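Local coordinates for protein carbohydrate kinase, FGGY (Novosphingobium aromaticivorans, PDB 3H6E) that probably phosphorylates a sugar or related polyol at the expense of ATP, at residues I9-V20 against T53-Y64. Residues are numbered along the deposited sequence; the frame is centred on the assembly and turned at random.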
loop_
_atom_site.group_PDB
_atom_site.type_symbol
_atom_site.label_atom_id
_atom_site.label_comp_id
_atom_site.label_asym_id
_atom_site.label_seq_id
_atom_site.Cartn_x
_atom_site.Cartn_y
_atom_site.Cartn_z
ATOM N N ILE A 9 12.923 -7.314 -15.927
ATOM C CA ILE A 9 11.824 -6.417 -16.261
ATOM C C ILE A 9 10.701 -6.482 -15.230
ATOM O O ILE A 9 10.198 -7.559 -14.902
ATOM C CB ILE A 9 11.239 -6.739 -17.647
ATOM C CG1 ILE A 9 12.303 -6.550 -18.732
ATOM C CG2 ILE A 9 10.018 -5.870 -17.920
ATOM C CD1 ILE A 9 11.928 -7.142 -20.083
ATOM N N VAL A 10 10.310 -5.319 -14.721
ATOM C CA VAL A 10 9.224 -5.242 -13.758
ATOM C C VAL A 10 7.987 -4.612 -14.389
ATOM O O VAL A 10 8.059 -3.531 -14.971
ATOM C CB VAL A 10 9.624 -4.413 -12.527
ATOM C CG1 VAL A 10 8.543 -4.502 -11.463
ATOM C CG2 VAL A 10 10.970 -4.882 -11.979
ATOM N N ILE A 11 6.854 -5.298 -14.281
ATOM C CA ILE A 11 5.584 -4.746 -14.739
ATOM C C ILE A 11 4.738 -4.330 -13.541
ATOM O O ILE A 11 4.287 -5.173 -12.768
ATOM C CB ILE A 11 4.809 -5.742 -15.615
ATOM C CG1 ILE A 11 5.164 -7.176 -15.225
ATOM C CG2 ILE A 11 5.134 -5.527 -17.078
ATOM C CD1 ILE A 11 4.785 -8.204 -16.272
ATOM N N ASP A 12 4.543 -3.024 -13.383
ATOM C CA ASP A 12 3.808 -2.494 -12.242
ATOM C C ASP A 12 2.482 -1.899 -12.683
ATOM O O ASP A 12 2.385 -0.705 -12.966
ATOM C CB ASP A 12 4.634 -1.440 -11.505
ATOM C CG ASP A 12 4.043 -1.079 -10.158
ATOM O OD1 ASP A 12 2.829 -1.292 -9.965
ATOM O OD2 ASP A 12 4.794 -0.587 -9.291
ATOM N N LEU A 13 1.461 -2.744 -12.725
ATOM C CA LEU A 13 0.145 -2.331 -13.176
ATOM C C LEU A 13 -0.710 -1.858 -12.002
ATOM O O LEU A 13 -1.631 -2.545 -11.558
ATOM C CB LEU A 13 -0.504 -3.485 -13.934
ATOM C CG LEU A 13 0.499 -3.981 -14.984
ATOM C CD1 LEU A 13 0.310 -5.444 -15.326
ATOM C CD2 LEU A 13 0.460 -3.113 -16.234
ATOM N N GLY A 14 -0.381 -0.671 -11.501
ATOM C CA GLY A 14 -1.079 -0.095 -10.370
ATOM C C GLY A 14 -2.457 0.415 -10.738
ATOM O O GLY A 14 -2.960 0.155 -11.833
ATOM N N LYS A 15 -3.066 1.157 -9.821
ATOM C CA LYS A 15 -4.439 1.601 -10.011
ATOM C C LYS A 15 -4.548 2.824 -10.918
ATOM O O LYS A 15 -5.443 2.896 -11.759
ATOM C CB LYS A 15 -5.118 1.863 -8.665
ATOM C CG LYS A 15 -6.631 1.974 -8.759
ATOM C CD LYS A 15 -7.201 0.910 -9.690
ATOM C CE LYS A 15 -8.713 0.796 -9.552
ATOM N NZ LYS A 15 -9.397 2.112 -9.700
ATOM N N THR A 16 -3.641 3.780 -10.751
ATOM C CA THR A 16 -3.677 4.998 -11.555
ATOM C C THR A 16 -2.576 5.025 -12.619
ATOM O O THR A 16 -2.729 5.657 -13.665
ATOM C CB THR A 16 -3.599 6.271 -10.680
ATOM O OG1 THR A 16 -2.278 6.420 -10.147
ATOM C CG2 THR A 16 -4.598 6.191 -9.534
ATOM N N LEU A 17 -1.470 4.339 -12.352
ATOM C CA LEU A 17 -0.361 4.302 -13.302
ATOM C C LEU A 17 0.153 2.888 -13.529
ATOM O O LEU A 17 0.378 2.138 -12.581
ATOM C CB LEU A 17 0.789 5.201 -12.836
ATOM C CG LEU A 17 0.564 6.712 -12.916
ATOM C CD1 LEU A 17 1.786 7.466 -12.410
ATOM C CD2 LEU A 17 0.222 7.133 -14.337
ATOM N N SER A 18 0.331 2.532 -14.797
ATOM C CA SER A 18 0.975 1.277 -15.160
ATOM C C SER A 18 2.374 1.550 -15.709
ATOM O O SER A 18 2.544 2.317 -16.656
ATOM C CB SER A 18 0.130 0.496 -16.171
ATOM O OG SER A 18 -0.259 1.312 -17.260
ATOM N N LYS A 19 3.373 0.926 -15.094
ATOM C CA LYS A 19 4.763 1.186 -15.435
ATOM C C LYS A 19 5.501 -0.097 -15.793
ATOM O O LYS A 19 5.455 -1.077 -15.055
ATOM C CB LYS A 19 5.475 1.858 -14.259
ATOM C CG LYS A 19 4.620 2.859 -13.496
ATOM C CD LYS A 19 5.444 3.615 -12.462
ATOM C CE LYS A 19 4.681 4.816 -11.911
ATOM N NZ LYS A 19 5.539 5.691 -11.059
ATOM N N VAL A 20 6.182 -0.083 -16.932
ATOM C CA VAL A 20 7.081 -1.169 -17.292
ATOM C C VAL A 20 8.512 -0.652 -17.225
ATOM O O VAL A 20 8.812 0.432 -17.726
ATOM C CB VAL A 20 6.781 -1.723 -18.690
ATOM C CG1 VAL A 20 7.711 -2.886 -19.006
ATOM C CG2 VAL A 20 5.324 -2.158 -18.783
ATOM N N THR A 53 -4.525 -3.383 -21.678
ATOM C CA THR A 53 -3.241 -3.248 -21.004
ATOM C C THR A 53 -2.295 -4.351 -21.463
ATOM O O THR A 53 -1.090 -4.128 -21.617
ATOM C CB THR A 53 -3.386 -3.294 -19.476
ATOM O OG1 THR A 53 -4.034 -2.097 -19.027
ATOM C CG2 THR A 53 -2.021 -3.400 -18.815
ATOM N N GLY A 54 -2.853 -5.537 -21.684
ATOM C CA GLY A 54 -2.092 -6.656 -22.205
ATOM C C GLY A 54 -1.425 -6.283 -23.512
ATOM O O GLY A 54 -0.291 -6.679 -23.780
ATOM N N ARG A 55 -2.132 -5.508 -24.330
ATOM C CA ARG A 55 -1.583 -5.035 -25.595
ATOM C C ARG A 55 -0.443 -4.045 -25.373
ATOM O O ARG A 55 0.690 -4.304 -25.776
ATOM C CB ARG A 55 -2.675 -4.413 -26.467
ATOM C CG ARG A 55 -3.822 -5.361 -26.760
ATOM C CD ARG A 55 -4.848 -4.741 -27.696
ATOM N NE ARG A 55 -6.149 -5.397 -27.583
ATOM C CZ ARG A 55 -7.212 -4.845 -27.007
ATOM N NH1 ARG A 55 -7.130 -3.622 -26.501
ATOM N NH2 ARG A 55 -8.361 -5.509 -26.942
ATOM N N TRP A 56 -0.740 -2.920 -24.728
ATOM C CA TRP A 56 0.280 -1.906 -24.474
ATOM C C TRP A 56 1.587 -2.525 -23.996
ATOM O O TRP A 56 2.670 -2.111 -24.413
ATOM C CB TRP A 56 -0.200 -0.882 -23.441
ATOM C CG TRP A 56 0.902 0.019 -22.940
ATOM C CD1 TRP A 56 1.500 1.040 -23.624
ATOM C CD2 TRP A 56 1.537 -0.024 -21.652
ATOM N NE1 TRP A 56 2.463 1.635 -22.844
ATOM C CE2 TRP A 56 2.506 1.002 -21.630
ATOM C CE3 TRP A 56 1.379 -0.827 -20.516
ATOM C CZ2 TRP A 56 3.312 1.246 -20.517
ATOM C CZ3 TRP A 56 2.184 -0.584 -19.412
ATOM C CH2 TRP A 56 3.136 0.444 -19.422
ATOM N N LEU A 57 1.484 -3.520 -23.122
ATOM C CA LEU A 57 2.672 -4.076 -22.480
ATOM C C LEU A 57 3.340 -5.184 -23.297
ATOM O O LEU A 57 4.435 -5.629 -22.963
ATOM C CB LEU A 57 2.366 -4.523 -21.045
ATOM C CG LEU A 57 2.092 -5.986 -20.707
ATOM C CD1 LEU A 57 3.383 -6.676 -20.304
ATOM C CD2 LEU A 57 1.083 -6.064 -19.571
ATOM N N LEU A 58 2.687 -5.622 -24.370
ATOM C CA LEU A 58 3.348 -6.485 -25.343
ATOM C C LEU A 58 4.129 -5.633 -26.337
ATOM O O LEU A 58 5.113 -6.087 -26.921
ATOM C CB LEU A 58 2.349 -7.391 -26.066
ATOM C CG LEU A 58 2.060 -8.721 -25.367
ATOM C CD1 LEU A 58 1.168 -9.605 -26.221
ATOM C CD2 LEU A 58 3.357 -9.442 -25.022
ATOM N N ASP A 59 3.683 -4.392 -26.519
ATOM C CA ASP A 59 4.413 -3.410 -27.315
ATOM C C ASP A 59 5.718 -3.058 -26.623
ATOM O O ASP A 59 6.802 -3.306 -27.147
ATOM C CB ASP A 59 3.591 -2.131 -27.487
ATOM C CG ASP A 59 2.375 -2.329 -28.365
ATOM O OD1 ASP A 59 2.343 -3.329 -29.115
ATOM O OD2 ASP A 59 1.455 -1.482 -28.307
ATOM N N VAL A 60 5.601 -2.471 -25.437
ATOM C CA VAL A 60 6.761 -2.006 -24.689
ATOM C C VAL A 60 7.753 -3.132 -24.408
ATOM O O VAL A 60 8.963 -2.906 -24.383
ATOM C CB VAL A 60 6.339 -1.311 -23.373
ATOM C CG1 VAL A 60 5.332 -2.158 -22.627
ATOM C CG2 VAL A 60 7.549 -1.013 -22.504
ATOM N N LEU A 61 7.242 -4.343 -24.205
ATOM C CA LEU A 61 8.107 -5.502 -24.007
ATOM C C LEU A 61 8.942 -5.777 -25.252
ATOM O O LEU A 61 10.095 -6.202 -25.156
ATOM C CB LEU A 61 7.292 -6.745 -23.640
ATOM C CG LEU A 61 6.903 -6.917 -22.171
ATOM C CD1 LEU A 61 6.327 -8.297 -21.952
ATOM C CD2 LEU A 61 8.096 -6.694 -21.264
ATOM N N SER A 62 8.353 -5.533 -26.420
ATOM C CA SER A 62 9.056 -5.718 -27.683
ATOM C C SER A 62 10.286 -4.822 -27.753
ATOM O O SER A 62 11.297 -5.184 -28.354
ATOM C CB SER A 62 8.128 -5.427 -28.866
ATOM O OG SER A 62 7.103 -6.402 -28.973
ATOM N N ARG A 63 10.195 -3.655 -27.122
ATOM C CA ARG A 63 11.270 -2.669 -27.164
ATOM C C ARG A 63 12.566 -3.157 -26.518
ATOM O O ARG A 63 13.652 -2.706 -26.879
ATOM C CB ARG A 63 10.818 -1.357 -26.517
ATOM C CG ARG A 63 9.593 -0.740 -27.174
ATOM C CD ARG A 63 9.405 0.713 -26.763
ATOM N NE ARG A 63 8.249 1.315 -27.421
ATOM C CZ ARG A 63 7.024 1.343 -26.904
ATOM N NH1 ARG A 63 6.030 1.909 -27.574
ATOM N NH2 ARG A 63 6.792 0.809 -25.714
ATOM N N TYR A 64 12.454 -4.078 -25.566
ATOM C CA TYR A 64 13.624 -4.557 -24.838
ATOM C C TYR A 64 14.095 -5.924 -25.328
ATOM O O TYR A 64 14.556 -6.745 -24.539
ATOM C CB TYR A 64 13.331 -4.626 -23.334
ATOM C CG TYR A 64 12.674 -3.388 -22.763
ATOM C CD1 TYR A 64 13.409 -2.237 -22.515
ATOM C CD2 TYR A 64 11.318 -3.378 -22.459
ATOM C CE1 TYR A 64 12.812 -1.105 -21.988
ATOM C CE2 TYR A 64 10.711 -2.251 -21.932
ATOM C CZ TYR A 64 11.461 -1.118 -21.699
ATOM O OH TYR A 64 10.860 0.005 -21.176
#
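Val-20 and Trp-56 make the tight part of this contact: Val-20 CG2 lies 3.5 Å from Trp-56 CH2, the two side chains pointing opposite ways as they pass. Trp-56 is placed there by its first torsion, which sets CG anti to the backbone N (chi1 169°) and carries the far end of the indole to Ser-18, whose O is 3.4 Å from Trp-56 CH2. Val-60 CG1 meets Val-20 CG2 tip to tip at 3.8 Å. Paired backbone bonds, Asp-12 N to Lys-19 O and Lys-19 N to Asp-12 O, mark the β-hairpin that opens the N-terminal domain, as in the actin-like ATPase fold; helix 50-63 packs on one face of its sheet. The axis of the 53-63 part runs 27° from that of strand 17-20, 9.9 Å away at closest, and 160° from that of strand 9-13, at 11.1 Å. The helix buries 90 Å² of Val-20 but at most 48 Å² of any residue in strand 9-13, where Ile-9 meets Leu-61, Ile-11 CG2 meets Leu-57 CD1 at 3.8 Å, nearly perpendicular, and Leu-13 CD2 touches Thr-53 CG2 and approaches the indole edge. Trp-156 of helix 152-159 also packs on Leu-13, Thr-53 and Leu-57. The hairpin turn, with exposed Thr-16, lies beyond the contact.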